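Local coordinates for dihydropyrimidinase (Brevibacillus agri, PDB 3SFW), which probably catalyses the reversible hydrolytic ring opening of dihydropyrimidines, using two zinc ions held in a TIM-barrel amidohydrolase fold, at residues A[78-83]-A[409-414]; A[118-123]-A[450-455]. All coordinates share one frame; numbering follows the deposited sequence.

Interaction 1 of 2, residues A[78-83]-A[409-414]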
ATOM      1  N   THR A  78       0.761  18.327  38.343  1.00 11.26           N
ATOM      2  CA  THR A  78      -0.709  18.118  38.364  1.00 11.50           C
ATOM      3  C   THR A  78      -1.452  19.434  38.472  1.00 11.31           C
ATOM      4  O   THR A  78      -2.533  19.593  37.911  1.00 10.77           O
ATOM      5  CB  THR A  78      -1.198  17.119  39.459  1.00 10.34           C
ATOM      6  OG1 THR A  78      -0.861  17.591  40.775  1.00 10.91           O
ATOM      7  CG2 THR A  78      -0.593  15.742  39.204  1.00 11.22           C
ATOM      8  N   LYS A  79      -0.857  20.427  39.161  1.00 11.18           N
ATOM      9  CA  LYS A  79      -1.535  21.720  39.245  1.00 12.74           C
ATOM     10  C   LYS A  79      -1.567  22.362  37.843  1.00 12.66           C
ATOM     11  O   LYS A  79      -2.588  22.932  37.419  1.00 11.50           O
ATOM     12  CB  LYS A  79      -0.856  22.655  40.272  1.00 15.14           C
ATOM     13  CG  LYS A  79      -1.480  24.000  40.371  1.00 18.24           C
ATOM     14  CD  LYS A  79      -1.129  24.653  41.750  1.00 19.37           C
ATOM     15  CE  LYS A  79       0.399  24.675  41.942  1.00 22.66           C
ATOM     16  NZ  LYS A  79       1.080  25.688  41.120  1.00 21.38           N
ATOM     17  N   ALA A  80      -0.453  22.255  37.115  1.00 11.10           N
ATOM     18  CA  ALA A  80      -0.369  22.826  35.779  1.00 14.53           C
ATOM     19  C   ALA A  80      -1.349  22.087  34.828  1.00 11.58           C
ATOM     20  O   ALA A  80      -2.042  22.695  34.037  1.00 11.93           O
ATOM     21  CB  ALA A  80       1.073  22.699  35.266  1.00 12.63           C
ATOM     22  N   ALA A  81      -1.435  20.774  34.969  1.00 11.82           N
ATOM     23  CA  ALA A  81      -2.402  19.992  34.174  1.00 12.16           C
ATOM     24  C   ALA A  81      -3.805  20.524  34.436  1.00 12.58           C
ATOM     25  O   ALA A  81      -4.575  20.756  33.489  1.00 11.93           O
ATOM     26  CB  ALA A  81      -2.331  18.494  34.565  1.00 11.22           C
ATOM     27  N   ALA A  82      -4.141  20.723  35.707  1.00 10.21           N
ATOM     28  CA  ALA A  82      -5.502  21.179  36.053  1.00 10.20           C
ATOM     29  C   ALA A  82      -5.767  22.579  35.470  1.00 12.59           C
ATOM     30  O   ALA A  82      -6.826  22.837  34.896  1.00 11.25           O
ATOM     31  CB  ALA A  82      -5.706  21.197  37.596  1.00 10.92           C
ATOM     32  N   PHE A  83      -4.797  23.492  35.576  1.00 12.14           N
ATOM     33  CA  PHE A  83      -5.026  24.804  34.968  1.00 12.25           C
ATOM     34  C   PHE A  83      -5.280  24.656  33.461  1.00 11.88           C
ATOM     35  O   PHE A  83      -5.808  25.584  32.851  1.00 13.27           O
ATOM     36  CB  PHE A  83      -3.856  25.741  35.221  1.00  9.78           C
ATOM     37  CG  PHE A  83      -3.970  26.496  36.529  1.00 11.74           C
ATOM     38  CD1 PHE A  83      -3.180  26.121  37.626  1.00 14.23           C
ATOM     39  CD2 PHE A  83      -4.844  27.588  36.651  1.00 13.72           C
ATOM     40  CE1 PHE A  83      -3.231  26.855  38.820  1.00 18.12           C
ATOM     41  CE2 PHE A  83      -4.963  28.296  37.871  1.00 14.68           C
ATOM     42  CZ  PHE A  83      -4.125  27.954  38.941  1.00 15.99           C
ATOM     43  N   HIS A 409       1.823  30.867  32.457  1.00 16.99           N
ATOM     44  CA  HIS A 409       1.667  29.409  32.664  1.00 15.82           C
ATOM     45  C   HIS A 409       1.933  28.984  34.125  1.00 18.18           C
ATOM     46  O   HIS A 409       2.343  29.805  34.970  1.00 18.06           O
ATOM     47  CB  HIS A 409       2.399  28.544  31.582  1.00 15.79           C
ATOM     48  CG  HIS A 409       3.894  28.398  31.758  1.00 14.99           C
ATOM     49  ND1 HIS A 409       4.713  27.992  30.718  1.00 12.74           N
ATOM     50  CD2 HIS A 409       4.689  28.441  32.859  1.00 14.54           C
ATOM     51  CE1 HIS A 409       5.947  27.820  31.161  1.00 14.44           C
ATOM     52  NE2 HIS A 409       5.959  28.074  32.460  1.00 14.55           N
ATOM     53  N   HIS A 410       1.647  27.732  34.442  1.00 12.81           N
ATOM     54  CA  HIS A 410       1.790  27.247  35.824  1.00 13.61           C
ATOM     55  C   HIS A 410       2.778  26.092  35.954  1.00 15.91           C
ATOM     56  O   HIS A 410       3.015  25.587  37.078  1.00 18.80           O
ATOM     57  CB  HIS A 410       0.414  26.870  36.383  1.00 13.08           C
ATOM     58  CG  HIS A 410      -0.583  27.984  36.305  1.00 14.39           C
ATOM     59  ND1 HIS A 410      -1.241  28.296  35.128  1.00 12.95           N
ATOM     60  CD2 HIS A 410      -1.000  28.891  37.229  1.00 14.41           C
ATOM     61  CE1 HIS A 410      -2.040  29.335  35.339  1.00 17.48           C
ATOM     62  NE2 HIS A 410      -1.881  29.740  36.591  1.00 15.99           N
ATOM     63  N   MET A 411       3.344  25.643  34.820  1.00 13.06           N
ATOM     64  CA  MET A 411       4.393  24.613  34.855  1.00 12.20           C
ATOM     65  C   MET A 411       5.662  25.182  35.510  1.00 16.87           C
ATOM     66  O   MET A 411       5.957  26.382  35.339  1.00 15.43           O
ATOM     67  CB  MET A 411       4.702  24.110  33.441  1.00 15.25           C
ATOM     68  CG  MET A 411       3.476  23.445  32.787  1.00 13.84           C
ATOM     69  SD  MET A 411       3.773  23.089  31.058  1.00 13.70           S
ATOM     70  CE  MET A 411       3.796  24.801  30.382  1.00 14.70           C
ATOM     71  N   ASN A 412       6.311  24.381  36.360  1.00 13.68           N
ATOM     72  CA  ASN A 412       7.487  24.889  37.061  1.00 15.10           C
ATOM     73  C   ASN A 412       8.708  24.807  36.130  1.00 15.89           C
ATOM     74  O   ASN A 412       9.610  23.999  36.352  1.00 15.02           O
ATOM     75  CB  ASN A 412       7.718  24.136  38.384  1.00 16.72           C
ATOM     76  CG  ASN A 412       8.766  24.813  39.266  1.00 22.32           C
ATOM     77  OD1 ASN A 412       9.121  25.983  39.037  1.00 21.99           O
ATOM     78  ND2 ASN A 412       9.360  24.050  40.175  1.00 19.59           N
ATOM     79  N   VAL A 413       8.742  25.682  35.106  1.00 14.52           N
ATOM     80  CA  VAL A 413       9.797  25.653  34.084  1.00 15.32           C
ATOM     81  C   VAL A 413       9.902  27.049  33.507  1.00 15.10           C
ATOM     82  O   VAL A 413       8.923  27.777  33.475  1.00 15.17           O
ATOM     83  CB  VAL A 413       9.447  24.675  32.917  1.00 18.80           C
ATOM     84  CG1 VAL A 413      10.702  24.283  32.116  1.00 16.36           C
ATOM     85  CG2 VAL A 413       8.785  23.431  33.464  1.00 31.23           C
ATOM     86  N   ASP A 414      11.108  27.436  33.074  1.00 17.40           N
ATOM     87  CA  ASP A 414      11.373  28.843  32.707  1.00 16.24           C
ATOM     88  C   ASP A 414      11.095  29.204  31.264  1.00 17.47           C
ATOM     89  O   ASP A 414      11.486  30.287  30.824  1.00 16.04           O
ATOM     90  CB  ASP A 414      12.830  29.217  33.036  1.00 17.34           C
ATOM     91  CG  ASP A 414      13.834  28.349  32.324  1.00 18.06           C
ATOM     92  OD1 ASP A 414      13.447  27.572  31.444  1.00 13.20           O
ATOM     93  OD2 ASP A 414      15.065  28.529  32.522  1.00 17.60           O
TER
HETATM   94  O   HOH W   1       1.772  24.269  38.851  1.00 22.39           O

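Interaction 2 of 2, residues A[118-123]-A[450-455]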
ATOM      1  N   ILE A 118      -4.733  16.325  41.406  1.00 12.51           N
ATOM      2  CA  ILE A 118      -5.767  15.606  40.655  1.00  9.25           C
ATOM      3  C   ILE A 118      -5.344  14.160  40.515  1.00  9.83           C
ATOM      4  O   ILE A 118      -4.279  13.743  41.005  1.00 13.37           O
ATOM      5  CB  ILE A 118      -6.015  16.220  39.246  1.00 11.93           C
ATOM      6  CG1 ILE A 118      -4.703  16.585  38.583  1.00 16.64           C
ATOM      7  CG2 ILE A 118      -6.794  17.523  39.346  1.00 14.28           C
ATOM      8  CD1 ILE A 118      -4.273  15.765  37.525  1.00 16.39           C
ATOM      9  N   ASP A 119      -6.224  13.331  39.934  1.00 11.98           N
ATOM     10  CA  ASP A 119      -6.055  11.898  40.021  1.00  8.39           C
ATOM     11  C   ASP A 119      -4.985  11.383  39.058  1.00 10.81           C
ATOM     12  O   ASP A 119      -4.689  12.037  38.050  1.00 11.70           O
ATOM     13  CB  ASP A 119      -7.371  11.184  39.755  1.00 10.05           C
ATOM     14  CG  ASP A 119      -8.343  11.352  40.905  1.00 13.54           C
ATOM     15  OD1 ASP A 119      -7.967  12.071  41.876  1.00 13.36           O
ATOM     16  OD2 ASP A 119      -9.461  10.796  40.866  1.00 12.62           O
ATOM     17  N   TYR A 120      -4.405  10.222  39.373  1.00 11.36           N
ATOM     18  CA  TYR A 120      -3.245   9.733  38.600  1.00 10.13           C
ATOM     19  C   TYR A 120      -3.246   8.221  38.555  1.00 10.40           C
ATOM     20  O   TYR A 120      -3.532   7.549  39.575  1.00 11.40           O
ATOM     21  CB  TYR A 120      -1.907  10.241  39.187  1.00 12.24           C
ATOM     22  CG  TYR A 120      -1.726   9.922  40.670  1.00 10.29           C
ATOM     23  CD1 TYR A 120      -2.310  10.741  41.663  1.00  9.90           C
ATOM     24  CD2 TYR A 120      -0.952   8.802  41.074  1.00 11.11           C
ATOM     25  CE1 TYR A 120      -2.235  10.384  43.041  1.00 10.29           C
ATOM     26  CE2 TYR A 120      -0.856   8.457  42.424  1.00 13.85           C
ATOM     27  CZ  TYR A 120      -1.455   9.269  43.400  1.00 13.01           C
ATOM     28  OH  TYR A 120      -1.344   8.897  44.736  1.00 14.40           O
ATOM     29  N   GLY A 121      -2.771   7.681  37.437  1.00 11.42           N
ATOM     30  CA  GLY A 121      -2.433   6.290  37.399  1.00 10.54           C
ATOM     31  C   GLY A 121      -0.986   6.181  37.016  1.00 10.76           C
ATOM     32  O   GLY A 121      -0.312   7.220  36.756  1.00 11.98           O
ATOM     33  N   PHE A 122      -0.481   4.944  36.992  1.00 11.86           N
ATOM     34  CA  PHE A 122       0.857   4.688  36.489  1.00  9.77           C
ATOM     35  C   PHE A 122       0.835   3.682  35.343  1.00  9.47           C
ATOM     36  O   PHE A 122       0.142   2.661  35.417  1.00 11.76           O
ATOM     37  CB  PHE A 122       1.771   4.111  37.602  1.00  9.78           C
ATOM     38  CG  PHE A 122       1.970   5.042  38.776  1.00 11.19           C
ATOM     39  CD1 PHE A 122       2.193   6.425  38.590  1.00 12.77           C
ATOM     40  CD2 PHE A 122       1.935   4.532  40.073  1.00 13.52           C
ATOM     41  CE1 PHE A 122       2.275   7.269  39.642  1.00 15.18           C
ATOM     42  CE2 PHE A 122       2.021   5.407  41.174  1.00 16.45           C
ATOM     43  CZ  PHE A 122       2.229   6.752  40.964  1.00 14.60           C
ATOM     44  N   HIS A 123       1.724   3.895  34.352  1.00 10.26           N
ATOM     45  CA  HIS A 123       2.199   2.793  33.477  1.00  9.34           C
ATOM     46  C   HIS A 123       3.483   2.212  34.086  1.00 11.38           C
ATOM     47  O   HIS A 123       4.160   2.879  34.858  1.00 10.36           O
ATOM     48  CB  HIS A 123       2.556   3.299  32.056  1.00  9.33           C
ATOM     49  CG  HIS A 123       1.588   4.283  31.481  1.00  9.60           C
ATOM     50  ND1 HIS A 123       0.324   3.929  31.013  1.00  9.42           N
ATOM     51  CD2 HIS A 123       1.741   5.605  31.214  1.00 10.71           C
ATOM     52  CE1 HIS A 123      -0.240   5.006  30.485  1.00 11.70           C
ATOM     53  NE2 HIS A 123       0.570   6.046  30.670  1.00 11.22           N
ATOM     54  N   GLY A 450      -5.553  14.688  45.071  1.00 11.95           N
ATOM     55  CA  GLY A 450      -5.581  13.683  44.010  1.00  9.82           C
ATOM     56  C   GLY A 450      -5.430  12.289  44.551  1.00 13.34           C
ATOM     57  O   GLY A 450      -4.829  12.082  45.611  1.00 15.72           O
ATOM     58  N   ARG A 451      -6.077  11.330  43.880  1.00 11.72           N
ATOM     59  CA  ARG A 451      -6.020   9.906  44.271  1.00 12.52           C
ATOM     60  C   ARG A 451      -5.489   9.024  43.149  1.00 12.76           C
ATOM     61  O   ARG A 451      -5.672   9.315  41.964  1.00 14.51           O
ATOM     62  CB  ARG A 451      -7.404   9.364  44.676  1.00 17.63           C
ATOM     63  CG  ARG A 451      -8.000  10.165  45.833  1.00 26.71           C
ATOM     64  CD  ARG A 451      -8.842   9.299  46.728  1.00 34.54           C
ATOM     65  NE  ARG A 451     -10.103   8.968  46.098  1.00 37.35           N
ATOM     66  CZ  ARG A 451     -11.297   9.324  46.579  1.00 40.50           C
ATOM     67  NH1 ARG A 451     -12.398   8.994  45.912  1.00 38.60           N
ATOM     68  NH2 ARG A 451     -11.394  10.011  47.714  1.00 38.45           N
ATOM     69  N   TYR A 452      -4.842   7.940  43.557  1.00 13.55           N
ATOM     70  CA  TYR A 452      -4.313   6.949  42.615  1.00 12.13           C
ATOM     71  C   TYR A 452      -5.492   6.208  42.014  1.00 15.88           C
ATOM     72  O   TYR A 452      -6.432   5.841  42.737  1.00 17.41           O
ATOM     73  CB  TYR A 452      -3.396   5.937  43.357  1.00 13.13           C
ATOM     74  CG  TYR A 452      -2.950   4.803  42.444  1.00 12.32           C
ATOM     75  CD1 TYR A 452      -2.037   5.047  41.411  1.00 11.78           C
ATOM     76  CD2 TYR A 452      -3.404   3.475  42.633  1.00 14.25           C
ATOM     77  CE1 TYR A 452      -1.629   4.031  40.545  1.00 13.81           C
ATOM     78  CE2 TYR A 452      -3.043   2.468  41.736  1.00 13.61           C
ATOM     79  CZ  TYR A 452      -2.146   2.748  40.714  1.00 14.54           C
ATOM     80  OH  TYR A 452      -1.729   1.769  39.863  1.00 15.24           O
ATOM     81  N   VAL A 453      -5.427   5.948  40.712  1.00 13.44           N
ATOM     82  CA  VAL A 453      -6.493   5.192  40.021  1.00 14.63           C
ATOM     83  C   VAL A 453      -6.015   3.800  39.656  1.00 14.21           C
ATOM     84  O   VAL A 453      -4.982   3.657  38.984  1.00 12.91           O
ATOM     85  CB  VAL A 453      -6.904   5.923  38.713  1.00 14.59           C
ATOM     86  CG1 VAL A 453      -8.035   5.129  37.993  1.00 16.16           C
ATOM     87  CG2 VAL A 453      -7.389   7.330  39.086  1.00 19.04           C
ATOM     88  N   LYS A 454      -6.657   2.773  40.224  1.00 13.32           N
ATOM     89  CA  LYS A 454      -6.315   1.367  39.897  1.00 14.61           C
ATOM     90  C   LYS A 454      -7.077   0.986  38.639  1.00 16.64           C
ATOM     91  O   LYS A 454      -8.308   1.108  38.605  1.00 17.48           O
ATOM     92  CB  LYS A 454      -6.723   0.405  41.061  1.00 21.21           C
ATOM     93  CG  LYS A 454      -5.726   0.325  42.242  1.00 31.56           C
ATOM     94  CD  LYS A 454      -6.166  -0.766  43.279  1.00 36.19           C
ATOM     95  CE  LYS A 454      -4.981  -1.432  44.073  1.00 39.64           C
ATOM     96  NZ  LYS A 454      -3.774  -0.571  44.368  1.00 37.73           N
ATOM     97  N   ARG A 455      -6.355   0.687  37.559  1.00  9.28           N
ATOM     98  CA  ARG A 455      -6.986   0.570  36.258  1.00  9.27           C
ATOM     99  C   ARG A 455      -7.357  -0.835  35.893  1.00 10.59           C
ATOM    100  O   ARG A 455      -6.759  -1.804  36.394  1.00 12.25           O
ATOM    101  CB  ARG A 455      -6.052   1.204  35.211  1.00  9.68           C
ATOM    102  CG  ARG A 455      -5.832   2.700  35.580  1.00  9.16           C
ATOM    103  CD  ARG A 455      -4.859   3.441  34.617  1.00  8.96           C
ATOM    104  NE  ARG A 455      -3.523   2.836  34.626  1.00 10.29           N
ATOM    105  CZ  ARG A 455      -3.010   2.152  33.604  1.00  9.94           C
ATOM    106  NH1 ARG A 455      -1.765   1.656  33.701  1.00  9.15           N
ATOM    107  NH2 ARG A 455      -3.725   1.996  32.460  1.00  9.25           N
TER
HETATM  108  O   HOH W   2      -2.778  10.093  46.524  1.00 26.05           O
HETATM  109  O   HOH W   3      -2.753   3.076  37.410  1.00 10.56           O

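Interaction 1 of 2, residues A[78-83]-A[409-414]
The Phe83 ring stacks face to face on the His410 imidazole, joining helix 74-83 of the TIM-barrel amidohydrolase fold to the loop between strands 393-403 and 422-432. The planes are only 4° from parallel and the centroids lie 3.5 Å apart. Phe83 can be followed outward. CB and CG meet the ND1 side of the imidazole, and CG sits over the centre of that ring. Phe83 CD1 lies against CG and CD2 of His410, and Phe83 CD2 against His410 CE1. Farther out, Phe83 CE1 is 3.4 Å from His410 CD2. CE2 then faces NE2, and CZ ends between CD2 and NE2. The His410 ring is brought onto this face by a chi1 of -55°, with CG anti to the carbonyl carbon. A leucine in place of Phe83 has no flat face to offer, and the imidazole would probably lose its stacking partner and be freer to turn. One helical turn back, Ala80 CB packs on Met411 CG at 3.5 Å. The backbone N of His410 donates to Glu343 OE1. No direct hydrogen bond joins the two segments. Instead a water accepts from Lys79 NZ at 2.8 Å and donates to His410 O at 2.5 Å.

Interaction 2 of 2, residues A[118-123]-A[450-455]
Tyr120 and Tyr452 form a single parallel beta bridge, by which segment 450-455, near the C-terminus, lies along strand 119-124 of the TIM-barrel fold. Tyr120 N donates to Arg451 O at 3.0 Å, and Tyr120 O accepts from Val453 N at 2.7 Å. The Arg451 amide is satisfied by a side chain instead: its N donates to Asp119 OD1 at 2.9 Å, nearly straight but from above the carboxylate plane. Asp119 also makes salt bridges to Arg433 through OD1 and to Lys382 through OD2. These two cations would probably favour its ionised form. The Arg451 guanidinium turns to Glu26. Ile118 O is buried without a hydrogen-bond partner and meets Gly450 CA in a CA-H...O contact.

Tyr452 CA lies over one face of the Tyr120 ring in a CH-pi contact. Tyr452 is extended, with CG anti to its backbone N (chi1 174°), and its ring reaches Phe122, CE1 to CD2 at 3.6 Å. The three rings form an aromatic cluster. Tyr120 OH is linked through a water to Gly450 O, while Tyr452 OH also bonds to Glu144 O.

Farther along, Arg455 NH1 donates to Phe122 O at 2.8 Å, and it also bonds to Ser148, which His123 ND1 shares. A second water has four partners: it accepts from Phe122 N and Arg455 NE, and donates to Tyr452 OH and to Val453 O at 2.8 Å.

In the fold
Both interactions tie the early part of the barrel to chain more than 300 residues later. Interaction 1 is partly buried and sets a helix against a loop, through ring stacking, a small apolar touch and one water. Interaction 2 is larger and mostly buried. It sets a strand against an irregular segment, chiefly through backbone hydrogen bonds, charged side chains and a cluster of rings. Its His123 side chain lies about 8 Å from a zinc ion. The centres of the two interactions are about 18 Å apart. Yet the first segments pack together: Thr78 CB is 3.7 Å from Ile118 CG1. Strand 86-93 touches both, meeting helix 74-83 through side chains and strand 119-124 through backbone hydrogen bonds.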